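Local structure of CDP-4-keto-6-deoxy-D-glucose-3-dehydrase (3BB8) at residues A[91-103]-A[235-247]. The protein probably takes part in making 3,6-dideoxy sugars for lipopolysaccharide, as a pyridoxal-phosphate-dependent dehydratase acting at C3 of CDP-4-keto-6-deoxy-D-glucose. The protein carries 1 engineered substitution. Residues are numbered along the deposited sequence; the frame is centred on the assembly and turned at random.
Sequences LLALTALTSPKLG and AELKSIIESFRDW. With PLP (pyridoxal-5'-phosphate), chain E.
Thr95 lays its methyl over one face of the Phe244 ring, with CG2 3.7 Å from the ring centroid and 20° off its normal. The threonine's first torsion (chi1 -60°) sets CG2 anti to the backbone N and leaves OG1 beside that N, where it donates to Leu91 O at 2.6 Å and also bonds Asn130. Phe244 further packs on the backbone of Ala96, its CE2 3.4 Å from Ala96 CA, and its ring stacks with His284. One turn earlier in the helix, Leu92 and Phe244 run past each other in opposite directions, Leu92 CD2 lying 3.8 Å from Phe244 CB, while Leu92 CD1 rests against Arg245 CB at 3.9 Å. The guanidinium of Arg245 turns away to Asp246 and to Thr82 O. Toward the start of helix 235-245, Ile240 turns CG2 to Ala96 and CG1 to Ser99, and Leu97 CD2 meets Leu237 CD2 at 3.9 Å. Segments 91-96 and 235-245 cross at 115°, and Leu92 and Ile241 also touch strands 79-83 and 228-232. Past the helix end, Trp247 NE1 donates to O2P of PLP at 3.0 Å; Asp194 and Ser215 of the second subunit also hold this cofactor, an intersubunit site in the aspartate aminotransferase fold.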
loop_
_atom_site.group_PDB
_atom_site.type_symbol
_atom_site.label_atom_id
_atom_site.label_comp_id
_atom_site.label_asym_id
_atom_site.label_seq_id
_atom_site.Cartn_x
_atom_site.Cartn_y
_atom_site.Cartn_z
ATOM N N LEU A 91 -3.962 -6.167 -6.993
ATOM C CA LEU A 91 -3.479 -5.134 -7.919
ATOM C C LEU A 91 -2.165 -5.534 -8.592
ATOM O O LEU A 91 -2.027 -5.411 -9.809
ATOM C CB LEU A 91 -3.275 -3.805 -7.189
ATOM C CG LEU A 91 -2.744 -2.659 -8.062
ATOM C CD1 LEU A 91 -3.702 -2.397 -9.214
ATOM C CD2 LEU A 91 -2.572 -1.406 -7.217
ATOM N N LEU A 92 -1.214 -6.023 -7.794
ATOM C CA LEU A 92 0.099 -6.446 -8.297
ATOM C C LEU A 92 0.019 -7.686 -9.210
ATOM O O LEU A 92 0.722 -7.773 -10.217
ATOM C CB LEU A 92 1.044 -6.724 -7.114
ATOM C CG LEU A 92 1.542 -5.495 -6.333
ATOM C CD1 LEU A 92 2.306 -5.932 -5.093
ATOM C CD2 LEU A 92 2.450 -4.657 -7.238
ATOM N N ALA A 93 -0.842 -8.635 -8.851
ATOM C CA ALA A 93 -1.025 -9.863 -9.625
ATOM C C ALA A 93 -1.488 -9.570 -11.052
ATOM O O ALA A 93 -0.902 -10.063 -12.014
ATOM C CB ALA A 93 -2.032 -10.774 -8.922
ATOM N N LEU A 94 -2.529 -8.753 -11.186
ATOM C CA LEU A 94 -3.075 -8.402 -12.499
ATOM C C LEU A 94 -2.159 -7.459 -13.278
ATOM O O LEU A 94 -1.998 -7.605 -14.487
ATOM C CB LEU A 94 -4.455 -7.755 -12.329
ATOM C CG LEU A 94 -5.429 -7.545 -13.495
ATOM C CD1 LEU A 94 -4.936 -6.443 -14.437
ATOM C CD2 LEU A 94 -5.618 -8.859 -14.226
ATOM N N THR A 95 -1.561 -6.497 -12.585
ATOM C CA THR A 95 -0.683 -5.525 -13.223
ATOM C C THR A 95 0.554 -6.175 -13.815
ATOM O O THR A 95 0.956 -5.854 -14.926
ATOM C CB THR A 95 -0.238 -4.439 -12.224
ATOM O OG1 THR A 95 -1.395 -3.762 -11.726
ATOM C CG2 THR A 95 0.707 -3.428 -12.909
ATOM N N ALA A 96 1.144 -7.093 -13.063
ATOM C CA ALA A 96 2.329 -7.811 -13.487
ATOM C C ALA A 96 2.140 -8.500 -14.837
ATOM O O ALA A 96 3.070 -8.580 -15.643
ATOM C CB ALA A 96 2.684 -8.824 -12.449
ATOM N N LEU A 97 0.936 -8.999 -15.086
ATOM C CA LEU A 97 0.662 -9.678 -16.342
ATOM C C LEU A 97 0.588 -8.694 -17.497
ATOM O O LEU A 97 0.318 -9.094 -18.630
ATOM C CB LEU A 97 -0.649 -10.457 -16.253
ATOM C CG LEU A 97 -0.717 -11.591 -15.230
ATOM C CD1 LEU A 97 -2.084 -12.270 -15.286
ATOM C CD2 LEU A 97 0.378 -12.590 -15.520
ATOM N N THR A 98 0.811 -7.408 -17.218
ATOM C CA THR A 98 0.771 -6.393 -18.275
ATOM C C THR A 98 2.193 -6.073 -18.733
ATOM O O THR A 98 2.400 -5.292 -19.668
ATOM C CB THR A 98 0.139 -5.061 -17.805
ATOM O OG1 THR A 98 1.038 -4.414 -16.895
ATOM C CG2 THR A 98 -1.204 -5.303 -17.112
ATOM N N SER A 99 3.164 -6.675 -18.057
ATOM C CA SER A 99 4.573 -6.469 -18.364
ATOM C C SER A 99 4.956 -6.860 -19.784
ATOM O O SER A 99 4.670 -7.970 -20.227
ATOM C CB SER A 99 5.441 -7.273 -17.403
ATOM O OG SER A 99 6.782 -7.281 -17.857
ATOM N N PRO A 100 5.627 -5.952 -20.513
ATOM C CA PRO A 100 6.039 -6.254 -21.886
ATOM C C PRO A 100 7.017 -7.430 -21.954
ATOM O O PRO A 100 7.327 -7.925 -23.033
ATOM C CB PRO A 100 6.648 -4.937 -22.369
ATOM C CG PRO A 100 7.135 -4.292 -21.092
ATOM C CD PRO A 100 6.009 -4.578 -20.135
ATOM N N LYS A 101 7.503 -7.878 -20.803
ATOM C CA LYS A 101 8.408 -9.020 -20.768
ATOM C C LYS A 101 7.655 -10.310 -21.117
ATOM O O LYS A 101 8.271 -11.341 -21.403
ATOM C CB LYS A 101 9.038 -9.174 -19.381
ATOM C CG LYS A 101 10.038 -8.089 -19.020
ATOM C CD LYS A 101 10.779 -8.441 -17.734
ATOM C CE LYS A 101 11.807 -7.380 -17.369
ATOM N NZ LYS A 101 12.809 -7.160 -18.455
ATOM N N LEU A 102 6.326 -10.249 -21.091
ATOM C CA LEU A 102 5.500 -11.413 -21.392
ATOM C C LEU A 102 5.069 -11.429 -22.860
ATOM O O LEU A 102 4.144 -12.146 -23.255
ATOM C CB LEU A 102 4.277 -11.429 -20.467
ATOM C CG LEU A 102 4.663 -11.481 -18.988
ATOM C CD1 LEU A 102 3.414 -11.398 -18.125
ATOM C CD2 LEU A 102 5.437 -12.758 -18.696
ATOM N N GLY A 103 5.758 -10.624 -23.658
ATOM C CA GLY A 103 5.475 -10.547 -25.075
ATOM C C GLY A 103 4.009 -10.544 -25.455
ATOM O O GLY A 103 3.198 -9.852 -24.842
ATOM N N ALA A 235 9.256 -18.042 -11.545
ATOM C CA ALA A 235 10.322 -17.109 -11.203
ATOM C C ALA A 235 10.151 -15.845 -12.027
ATOM O O ALA A 235 10.414 -14.745 -11.557
ATOM C CB ALA A 235 11.678 -17.736 -11.488
ATOM N N GLU A 236 9.709 -16.001 -13.263
ATOM C CA GLU A 236 9.499 -14.845 -14.116
ATOM C C GLU A 236 8.431 -13.906 -13.547
ATOM O O GLU A 236 8.654 -12.702 -13.450
ATOM C CB GLU A 236 9.094 -15.288 -15.513
ATOM C CG GLU A 236 8.777 -14.137 -16.449
ATOM C CD GLU A 236 8.398 -14.639 -17.817
ATOM O OE1 GLU A 236 7.877 -15.764 -17.859
ATOM O OE2 GLU A 236 8.606 -13.931 -18.829
ATOM N N LEU A 237 7.276 -14.456 -13.168
ATOM C CA LEU A 237 6.208 -13.634 -12.606
ATOM C C LEU A 237 6.650 -13.007 -11.282
ATOM O O LEU A 237 6.332 -11.860 -10.997
ATOM C CB LEU A 237 4.935 -14.463 -12.389
ATOM C CG LEU A 237 4.256 -14.999 -13.649
ATOM C CD1 LEU A 237 2.972 -15.718 -13.270
ATOM C CD2 LEU A 237 3.963 -13.871 -14.596
ATOM N N LYS A 238 7.387 -13.771 -10.487
ATOM C CA LYS A 238 7.879 -13.302 -9.206
ATOM C C LYS A 238 8.733 -12.056 -9.417
ATOM O O LYS A 238 8.618 -11.079 -8.667
ATOM C CB LYS A 238 8.695 -14.413 -8.542
ATOM C CG LYS A 238 9.262 -14.091 -7.168
ATOM C CD LYS A 238 10.496 -13.212 -7.260
ATOM C CE LYS A 238 11.207 -13.138 -5.924
ATOM N NZ LYS A 238 12.498 -12.396 -6.023
ATOM N N SER A 239 9.586 -12.084 -10.439
ATOM C CA SER A 239 10.440 -10.935 -10.727
ATOM C C SER A 239 9.654 -9.731 -11.218
ATOM O O SER A 239 9.956 -8.607 -10.841
ATOM C CB SER A 239 11.516 -11.298 -11.753
ATOM O OG SER A 239 12.549 -12.020 -11.111
ATOM N N ILE A 240 8.656 -9.963 -12.064
ATOM C CA ILE A 240 7.831 -8.868 -12.560
ATOM C C ILE A 240 7.097 -8.212 -11.379
ATOM O O ILE A 240 7.156 -6.992 -11.216
ATOM C CB ILE A 240 6.790 -9.368 -13.610
ATOM C CG1 ILE A 240 7.450 -9.547 -14.983
ATOM C CG2 ILE A 240 5.673 -8.349 -13.785
ATOM C CD1 ILE A 240 8.697 -10.378 -14.982
ATOM N N ILE A 241 6.431 -9.032 -10.558
ATOM C CA ILE A 241 5.663 -8.570 -9.394
ATOM C C ILE A 241 6.497 -7.679 -8.492
ATOM O O ILE A 241 6.105 -6.549 -8.182
ATOM C CB ILE A 241 5.185 -9.751 -8.490
ATOM C CG1 ILE A 241 4.546 -10.850 -9.330
ATOM C CG2 ILE A 241 4.185 -9.248 -7.432
ATOM C CD1 ILE A 241 3.283 -10.456 -9.990
ATOM N N GLU A 242 7.631 -8.220 -8.048
ATOM C CA GLU A 242 8.553 -7.517 -7.155
ATOM C C GLU A 242 8.948 -6.143 -7.695
ATOM O O GLU A 242 9.049 -5.172 -6.941
ATOM C CB GLU A 242 9.800 -8.375 -6.930
ATOM C CG GLU A 242 10.756 -7.838 -5.866
ATOM C CD GLU A 242 11.787 -8.877 -5.439
ATOM O OE1 GLU A 242 12.458 -9.446 -6.329
ATOM O OE2 GLU A 242 11.927 -9.126 -4.219
ATOM N N SER A 243 9.171 -6.071 -9.005
ATOM C CA SER A 243 9.541 -4.821 -9.655
ATOM C C SER A 243 8.403 -3.805 -9.515
ATOM O O SER A 243 8.629 -2.645 -9.158
ATOM C CB SER A 243 9.837 -5.072 -11.132
ATOM O OG SER A 243 10.106 -3.859 -11.812
ATOM N N PHE A 244 7.183 -4.245 -9.799
ATOM C CA PHE A 244 6.017 -3.374 -9.688
ATOM C C PHE A 244 5.820 -2.920 -8.236
ATOM O O PHE A 244 5.459 -1.772 -7.969
ATOM C CB PHE A 244 4.778 -4.104 -10.174
ATOM C CG PHE A 244 4.570 -4.029 -11.658
ATOM C CD1 PHE A 244 4.255 -2.818 -12.268
ATOM C CD2 PHE A 244 4.644 -5.179 -12.444
ATOM C CE1 PHE A 244 4.011 -2.747 -13.645
ATOM C CE2 PHE A 244 4.401 -5.119 -13.823
ATOM C CZ PHE A 244 4.083 -3.900 -14.421
ATOM N N ARG A 245 6.077 -3.824 -7.299
ATOM C CA ARG A 245 5.926 -3.489 -5.898
ATOM C C ARG A 245 7.012 -2.514 -5.469
ATOM O O ARG A 245 6.766 -1.602 -4.689
ATOM C CB ARG A 245 6.000 -4.745 -5.014
ATOM C CG ARG A 245 5.736 -4.435 -3.541
ATOM C CD ARG A 245 6.153 -5.574 -2.611
ATOM N NE ARG A 245 7.594 -5.803 -2.610
ATOM C CZ ARG A 245 8.183 -6.873 -2.069
ATOM N NH1 ARG A 245 7.459 -7.823 -1.476
ATOM N NH2 ARG A 245 9.501 -7.001 -2.134
ATOM N N ASP A 246 8.213 -2.708 -5.996
ATOM C CA ASP A 246 9.334 -1.863 -5.632
ATOM C C ASP A 246 9.695 -0.713 -6.588
ATOM O O ASP A 246 10.795 -0.669 -7.134
ATOM C CB ASP A 246 10.562 -2.747 -5.376
ATOM C CG ASP A 246 10.292 -3.861 -4.360
ATOM O OD1 ASP A 246 9.339 -3.749 -3.554
ATOM O OD2 ASP A 246 11.048 -4.855 -4.354
ATOM N N TRP A 247 8.766 0.225 -6.757
ATOM C CA TRP A 247 8.939 1.417 -7.588
ATOM C C TRP A 247 9.107 1.138 -9.069
ATOM O O TRP A 247 9.443 2.034 -9.852
ATOM C CB TRP A 247 10.130 2.252 -7.088
ATOM C CG TRP A 247 10.060 2.683 -5.634
ATOM C CD1 TRP A 247 9.273 3.673 -5.101
ATOM C CD2 TRP A 247 10.803 2.127 -4.532
ATOM N NE1 TRP A 247 9.485 3.764 -3.737
ATOM C CE2 TRP A 247 10.414 2.829 -3.365
ATOM C CE3 TRP A 247 11.758 1.107 -4.420
ATOM C CZ2 TRP A 247 10.950 2.540 -2.098
ATOM C CZ3 TRP A 247 12.299 0.818 -3.150
ATOM C CH2 TRP A 247 11.889 1.536 -2.008
HETATM N N1 PLP E . 8.397 11.250 -4.774
HETATM C C2 PLP E . 9.681 11.621 -4.423
HETATM C C2A PLP E . 10.255 12.889 -5.061
HETATM C C3 PLP E . 10.412 10.825 -3.489
HETATM O O3 PLP E . 11.673 11.141 -3.116
HETATM C C4 PLP E . 9.799 9.628 -2.911
HETATM C C4A PLP E . 10.625 8.816 -1.878
HETATM C C5 PLP E . 8.477 9.291 -3.323
HETATM C C6 PLP E . 7.797 10.145 -4.274
HETATM C C5A PLP E . 7.660 8.116 -2.870
HETATM O O4P PLP E . 7.914 7.700 -1.603
HETATM P P PLP E . 8.069 6.177 -1.142
HETATM O O1P PLP E . 7.812 6.156 0.333
HETATM O O2P PLP E . 9.622 5.788 -1.509
HETATM O O3P PLP E . 7.083 5.279 -1.928
#